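Local coordinates for RNA-binding protein RMD9, mitochondrial (Saccharomyces cerevisiae S288C, PDB 7A9X) that binds a dodecameric RNA motif in the 3'-UTRs of mitochondrial mRNAs and takes part in their processing or stability, at residues N335-V340 with E373-D378; T391-V396 with E401-V406. All blocks are in the same frame, centred on the assembly; numbering follows the deposited sequence.

Contact 1: N335-V340 with E373-D378; sequences NDFDHV and ENYIND
Phe-337 and Asn-374 mark the closest approach of the two backbones, with their CA atoms 7.1 Å apart, where the first turn of helix 337-351 faces the last residues of helix 357-374 and the loop that follows. Both point their CB toward the other segment. In each the first torsion sets CG anti to the backbone N (chi1 175° for Phe-337), and the two side chains meet at about a right angle, with the carboxamide plane of Asn-374 nearly parallel to the phenyl ring. The amide lies against the base of that ring: Phe-337 CB is 3.9 Å from Asn-374 CG, and Asn-374 ND2 comes equally near the same CB. Farther out, Tyr-375 approaches edge first. Its CE2 lies 4.2 Å from Phe-337 CE2, over the rim of the phenyl face, and the planes are 79° apart, a T-shaped pair with centroids 5.7 Å apart. The amide ND2 of Asn-374 sits over the tyrosine ring, also near its rim, while Lys-385 of helix 379-396 touches both aromatic side chains. Asp-336 is the N-cap of helix 337-351 and accepts a weak bond from His-339 N. A water joins the segments at their polar margin, donating to Asp-338 OD1 and hydrogen bonding to Tyr-375 OH at 3.2 Å. With no direct hydrogen bond between the segments, the helix ends of repeats PPR5 and PPR6 are joined here by a buried phenyl ring, an amide and a tyrosine edge, and polar linkage is left to the water.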
loop_
_atom_site.group_PDB
_atom_site.type_symbol
_atom_site.label_atom_id
_atom_site.label_comp_id
_atom_site.label_asym_id
_atom_site.label_seq_id
_atom_site.Cartn_x
_atom_site.Cartn_y
_atom_site.Cartn_z
ATOM N N ASN A 335 -1.853 9.952 22.989
ATOM C CA ASN A 335 -1.168 8.868 23.699
ATOM C C ASN A 335 -2.161 8.000 24.470
ATOM O O ASN A 335 -1.823 7.393 25.489
ATOM C CB ASN A 335 -0.082 9.424 24.628
ATOM C CG ASN A 335 0.880 8.359 25.111
ATOM O OD1 ASN A 335 1.638 7.789 24.327
ATOM N ND2 ASN A 335 0.863 8.094 26.413
ATOM N N ASP A 336 -3.396 7.935 23.986
ATOM C CA ASP A 336 -4.491 7.235 24.652
ATOM C C ASP A 336 -4.748 5.939 23.888
ATOM O O ASP A 336 -5.399 5.946 22.839
ATOM C CB ASP A 336 -5.733 8.121 24.708
ATOM C CG ASP A 336 -6.904 7.457 25.409
ATOM O OD1 ASP A 336 -6.742 6.330 25.924
ATOM O OD2 ASP A 336 -7.993 8.069 25.447
ATOM N N PHE A 337 -4.245 4.825 24.425
ATOM C CA PHE A 337 -4.412 3.549 23.738
ATOM C C PHE A 337 -5.870 3.111 23.721
ATOM O O PHE A 337 -6.330 2.510 22.743
ATOM C CB PHE A 337 -3.549 2.470 24.386
ATOM C CG PHE A 337 -3.774 1.107 23.806
ATOM C CD1 PHE A 337 -3.222 0.765 22.582
ATOM C CD2 PHE A 337 -4.560 0.177 24.468
ATOM C CE1 PHE A 337 -3.437 -0.484 22.035
ATOM C CE2 PHE A 337 -4.781 -1.073 23.927
ATOM C CZ PHE A 337 -4.217 -1.405 22.708
ATOM N N ASP A 338 -6.609 3.388 24.798
ATOM C CA ASP A 338 -8.021 3.019 24.828
ATOM C C ASP A 338 -8.796 3.712 23.716
ATOM O O ASP A 338 -9.690 3.112 23.109
ATOM C CB ASP A 338 -8.627 3.341 26.194
ATOM C CG ASP A 338 -8.398 2.235 27.205
ATOM O OD1 ASP A 338 -8.278 1.063 26.788
ATOM O OD2 ASP A 338 -8.339 2.534 28.416
ATOM N N HIS A 339 -8.465 4.974 23.427
ATOM C CA HIS A 339 -9.117 5.660 22.317
ATOM C C HIS A 339 -8.770 4.999 20.989
ATOM O O HIS A 339 -9.642 4.817 20.133
ATOM C CB HIS A 339 -8.725 7.137 22.306
ATOM C CG HIS A 339 -9.609 7.986 21.444
ATOM N ND1 HIS A 339 -9.369 9.325 21.220
ATOM C CD2 HIS A 339 -10.737 7.687 20.758
ATOM C CE1 HIS A 339 -10.310 9.812 20.431
ATOM N NE2 HIS A 339 -11.152 8.839 20.137
ATOM N N VAL A 340 -7.499 4.635 20.803
ATOM C CA VAL A 340 -7.097 3.888 19.615
ATOM C C VAL A 340 -7.788 2.531 19.581
ATOM O O VAL A 340 -8.229 2.069 18.521
ATOM C CB VAL A 340 -5.564 3.744 19.581
ATOM C CG1 VAL A 340 -5.130 2.828 18.447
ATOM C CG2 VAL A 340 -4.906 5.103 19.447
ATOM N N GLU A 373 4.004 -0.541 20.971
ATOM C CA GLU A 373 4.677 0.655 21.464
ATOM C C GLU A 373 4.152 1.038 22.841
ATOM O O GLU A 373 4.924 1.460 23.708
ATOM C CB GLU A 373 4.502 1.817 20.486
ATOM C CG GLU A 373 5.285 1.664 19.198
ATOM C CD GLU A 373 5.157 2.875 18.301
ATOM O OE1 GLU A 373 4.584 3.889 18.752
ATOM O OE2 GLU A 373 5.628 2.812 17.146
ATOM N N ASN A 374 2.846 0.878 23.056
ATOM C CA ASN A 374 2.255 1.194 24.351
ATOM C C ASN A 374 2.725 0.215 25.422
ATOM O O ASN A 374 3.123 0.624 26.519
ATOM C CB ASN A 374 0.730 1.188 24.233
ATOM C CG ASN A 374 0.045 1.636 25.507
ATOM O OD1 ASN A 374 0.071 2.816 25.852
ATOM N ND2 ASN A 374 -0.583 0.697 26.209
ATOM N N TYR A 375 2.700 -1.082 25.120
ATOM C CA TYR A 375 3.108 -2.116 26.068
ATOM C C TYR A 375 4.556 -2.547 25.864
ATOM O O TYR A 375 4.900 -3.713 26.071
ATOM C CB TYR A 375 2.165 -3.311 25.975
ATOM C CG TYR A 375 0.779 -3.020 26.503
ATOM C CD1 TYR A 375 0.540 -2.944 27.874
ATOM C CD2 TYR A 375 -0.288 -2.813 25.637
ATOM C CE1 TYR A 375 -0.722 -2.675 28.366
ATOM C CE2 TYR A 375 -1.554 -2.543 26.119
ATOM C CZ TYR A 375 -1.766 -2.475 27.485
ATOM O OH TYR A 375 -3.024 -2.206 27.972
ATOM N N ILE A 376 5.422 -1.608 25.474
ATOM C CA ILE A 376 6.817 -1.932 25.180
ATOM C C ILE A 376 7.529 -2.471 26.415
ATOM O O ILE A 376 8.410 -3.333 26.307
ATOM C CB ILE A 376 7.534 -0.692 24.601
ATOM C CG1 ILE A 376 8.987 -1.014 24.246
ATOM C CG2 ILE A 376 7.469 0.482 25.574
ATOM C CD1 ILE A 376 9.733 0.136 23.621
ATOM N N ASN A 377 7.154 -1.995 27.602
ATOM C CA ASN A 377 7.801 -2.396 28.845
ATOM C C ASN A 377 6.831 -3.113 29.780
ATOM O O ASN A 377 6.970 -3.037 31.002
ATOM C CB ASN A 377 8.418 -1.184 29.542
ATOM C CG ASN A 377 9.510 -0.530 28.717
ATOM O OD1 ASN A 377 10.354 -1.213 28.134
ATOM N ND2 ASN A 377 9.497 0.798 28.656
ATOM N N ASP A 378 5.849 -3.822 29.220
ATOM C CA ASP A 378 4.833 -4.476 30.050
ATOM C C ASP A 378 4.207 -5.622 29.241
ATOM O O ASP A 378 3.154 -5.453 28.630
ATOM C CB ASP A 378 3.780 -3.490 30.511
ATOM C CG ASP A 378 2.841 -4.078 31.549
ATOM O OD1 ASP A 378 2.977 -5.276 31.878
ATOM O OD2 ASP A 378 1.966 -3.333 32.041
HETATM O O HOH W 1 -5.301 0.083 27.816
#

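Contact 2: T391-V396 with E401-V406; sequences TFYSGV and EPFFNV. With nucleotides of chain B.
Tyr-393 lays its ring over that of Phe-403, face to face, with centroids 3.9 Å apart and planes inclined by only 12°. The two side chains reach across from neighbouring helices and run antiparallel to one another, overlapping from opposite ends, so that each ring covers part of its partner's base: Phe-403 CE1 lies 3.5 Å from Tyr-393 CG, and Phe-403 CZ reaches Tyr-393 CB. Both rings are carried out from their helices by a first torsion that turns CG away from the backbone N (chi1 -158° in Tyr-393, 175° in Phe-403). The tyrosine hydroxyl is held beyond the stack by hydrogen bonds with Asp-400 and Asn-364. Phe-368 meets the Phe-403 ring edge-to-face. With an alanine at Tyr-393, one face of the Phe-403 ring would probably lose its stacking partner, and Asp-400 and Asn-364 the hydroxyl they bond. The RNA lies on a different side of helix 401-410. There Asn-405 ND2 donates to O2 of U10 of chain B at 3.1 Å, and also to Glu-401 OE1 at 2.9 Å. The glutamate oxygen lies in the asparagine's amide plane but is itself approached from above its carboxylate plane. With Tyr-427 bonded to Asn-405 OD1, both ends of the amide are engaged, which fixes its rotation and directs the N-H group to the base. Val-406 CG2 packs 3.3 Å from the ribose O4' of U10 of chain B, and Pro-402 borders O2. The aromatic stack is this protein's own joint between PPR6 and PPR7; tandem helical hairpins, with a polar residue on a repeat's first helix contacting a base, are characteristic of pentatricopeptide repeat proteins, and Asn-405 is placed consistently with such a role in recognition.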
loop_
_atom_site.group_PDB
_atom_site.type_symbol
_atom_site.label_atom_id
_atom_site.label_comp_id
_atom_site.label_asym_id
_atom_site.label_seq_id
_atom_site.Cartn_x
_atom_site.Cartn_y
_atom_site.Cartn_z
ATOM N N THR A 391 -10.149 -12.466 21.823
ATOM C CA THR A 391 -11.544 -12.819 22.068
ATOM C C THR A 391 -12.487 -11.919 21.278
ATOM O O THR A 391 -13.445 -12.400 20.661
ATOM C CB THR A 391 -11.847 -12.739 23.567
ATOM O OG1 THR A 391 -11.110 -13.756 24.258
ATOM C CG2 THR A 391 -13.333 -12.926 23.837
ATOM N N PHE A 392 -12.227 -10.610 21.276
ATOM C CA PHE A 392 -13.073 -9.695 20.519
ATOM C C PHE A 392 -12.992 -9.980 19.025
ATOM O O PHE A 392 -14.014 -10.007 18.328
ATOM C CB PHE A 392 -12.681 -8.245 20.798
ATOM C CG PHE A 392 -13.183 -7.284 19.761
ATOM C CD1 PHE A 392 -14.481 -6.804 19.818
ATOM C CD2 PHE A 392 -12.364 -6.879 18.716
ATOM C CE1 PHE A 392 -14.950 -5.931 18.859
ATOM C CE2 PHE A 392 -12.827 -6.009 17.753
ATOM C CZ PHE A 392 -14.122 -5.532 17.824
ATOM N N TYR A 393 -11.773 -10.167 18.509
ATOM C CA TYR A 393 -11.600 -10.410 17.081
ATOM C C TYR A 393 -12.255 -11.720 16.659
ATOM O O TYR A 393 -12.808 -11.810 15.557
ATOM C CB TYR A 393 -10.108 -10.406 16.736
ATOM C CG TYR A 393 -9.790 -10.120 15.286
ATOM C CD1 TYR A 393 -9.765 -8.815 14.804
ATOM C CD2 TYR A 393 -9.494 -11.151 14.400
ATOM C CE1 TYR A 393 -9.467 -8.547 13.478
ATOM C CE2 TYR A 393 -9.193 -10.892 13.075
ATOM C CZ TYR A 393 -9.181 -9.590 12.619
ATOM O OH TYR A 393 -8.882 -9.335 11.300
ATOM N N SER A 394 -12.216 -12.737 17.522
ATOM C CA SER A 394 -12.915 -13.983 17.226
ATOM C C SER A 394 -14.421 -13.764 17.158
ATOM O O SER A 394 -15.106 -14.363 16.320
ATOM C CB SER A 394 -12.577 -15.039 18.278
ATOM O OG SER A 394 -11.185 -15.295 18.327
ATOM N N GLY A 395 -14.956 -12.906 18.029
ATOM C CA GLY A 395 -16.386 -12.656 18.047
ATOM C C GLY A 395 -16.908 -11.941 16.820
ATOM O O GLY A 395 -18.115 -11.971 16.566
ATOM N N VAL A 396 -16.029 -11.301 16.055
ATOM C CA VAL A 396 -16.445 -10.582 14.856
ATOM C C VAL A 396 -16.388 -11.475 13.624
ATOM O O VAL A 396 -17.316 -11.481 12.813
ATOM C CB VAL A 396 -15.576 -9.321 14.677
ATOM C CG1 VAL A 396 -15.981 -8.566 13.420
ATOM C CG2 VAL A 396 -15.682 -8.428 15.903
ATOM N N GLU A 401 -4.860 -15.107 8.985
ATOM C CA GLU A 401 -3.461 -15.291 9.345
ATOM C C GLU A 401 -2.716 -13.975 9.570
ATOM O O GLU A 401 -1.912 -13.895 10.508
ATOM C CB GLU A 401 -2.732 -16.120 8.288
ATOM C CG GLU A 401 -1.506 -16.819 8.842
ATOM C CD GLU A 401 -0.486 -17.151 7.779
ATOM O OE1 GLU A 401 -0.255 -16.303 6.889
ATOM O OE2 GLU A 401 0.081 -18.262 7.838
ATOM N N PRO A 402 -2.917 -12.936 8.747
ATOM C CA PRO A 402 -2.198 -11.676 9.008
ATOM C C PRO A 402 -2.470 -11.092 10.384
ATOM O O PRO A 402 -1.596 -10.412 10.935
ATOM C CB PRO A 402 -2.699 -10.752 7.890
ATOM C CG PRO A 402 -3.025 -11.675 6.781
ATOM C CD PRO A 402 -3.624 -12.879 7.452
ATOM N N PHE A 403 -3.649 -11.345 10.958
ATOM C CA PHE A 403 -3.940 -10.877 12.311
ATOM C C PHE A 403 -2.882 -11.360 13.298
ATOM O O PHE A 403 -2.329 -10.568 14.069
ATOM C CB PHE A 403 -5.332 -11.346 12.737
ATOM C CG PHE A 403 -5.675 -11.020 14.168
ATOM C CD1 PHE A 403 -6.095 -9.747 14.522
ATOM C CD2 PHE A 403 -5.589 -11.991 15.156
ATOM C CE1 PHE A 403 -6.414 -9.444 15.834
ATOM C CE2 PHE A 403 -5.908 -11.696 16.469
ATOM C CZ PHE A 403 -6.322 -10.422 16.810
ATOM N N PHE A 404 -2.581 -12.660 13.281
ATOM C CA PHE A 404 -1.554 -13.199 14.162
ATOM C C PHE A 404 -0.142 -12.951 13.640
ATOM O O PHE A 404 0.795 -12.887 14.442
ATOM C CB PHE A 404 -1.778 -14.697 14.381
ATOM C CG PHE A 404 -2.785 -15.010 15.457
ATOM C CD1 PHE A 404 -2.559 -14.615 16.770
ATOM C CD2 PHE A 404 -3.947 -15.708 15.163
ATOM C CE1 PHE A 404 -3.476 -14.904 17.770
ATOM C CE2 PHE A 404 -4.870 -16.002 16.157
ATOM C CZ PHE A 404 -4.634 -15.598 17.463
ATOM N N ASN A 405 0.029 -12.802 12.323
ATOM C CA ASN A 405 1.351 -12.502 11.780
ATOM C C ASN A 405 1.842 -11.134 12.243
ATOM O O ASN A 405 2.995 -10.997 12.675
ATOM C CB ASN A 405 1.327 -12.572 10.250
ATOM C CG ASN A 405 1.081 -13.981 9.731
ATOM O OD1 ASN A 405 1.281 -14.965 10.446
ATOM N ND2 ASN A 405 0.650 -14.083 8.478
ATOM N N VAL A 406 0.984 -10.113 12.163
ATOM C CA VAL A 406 1.354 -8.783 12.643
ATOM C C VAL A 406 1.630 -8.817 14.141
ATOM O O VAL A 406 2.626 -8.258 14.617
ATOM C CB VAL A 406 0.253 -7.762 12.302
ATOM C CG1 VAL A 406 0.591 -6.408 12.896
ATOM C CG2 VAL A 406 0.070 -7.657 10.801
ATOM P P U B 10 3.204 -4.391 5.208
ATOM O OP1 U B 10 4.192 -3.469 5.826
ATOM O OP2 U B 10 3.493 -4.981 3.876
ATOM O "O5'" U B 10 2.939 -5.580 6.237
ATOM C "C5'" U B 10 2.868 -5.345 7.637
ATOM C "C4'" U B 10 2.777 -6.643 8.398
ATOM O "O4'" U B 10 1.623 -7.383 7.933
ATOM C "C3'" U B 10 3.950 -7.597 8.209
ATOM O "O3'" U B 10 5.013 -7.324 9.108
ATOM C "C2'" U B 10 3.326 -8.973 8.422
ATOM O "O2'" U B 10 3.278 -9.301 9.802
ATOM C "C1'" U B 10 1.898 -8.764 7.913
ATOM N N1 U B 10 1.695 -9.265 6.534
ATOM C C2 U B 10 1.132 -10.519 6.385
ATOM O O2 U B 10 0.811 -11.216 7.332
ATOM N N3 U B 10 0.958 -10.924 5.085
ATOM C C4 U B 10 1.280 -10.216 3.946
ATOM O O4 U B 10 1.064 -10.717 2.843
ATOM C C5 U B 10 1.856 -8.927 4.184
ATOM C C6 U B 10 2.036 -8.506 5.438
#

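Contact 1 is complete in sequence before contact 2 begins, and their centres are about 18 Å apart; their nearest atoms are about 9 Å apart, and they do not meet. Helices 357-374 and 379-396 of repeat PPR6 connect them: contact 1 sets the end of the first helix and the following loop against the start of the second helix of PPR5, whereas contact 2 joins the last turns of the second helix to the first helix of PPR7. PPR6 is thus tied to its neighbour on each side, in an all-helical array. Contact 1 stays about 12 Å from the RNA at its nearest atom; contact 2 includes residues that bind U10 of chain B.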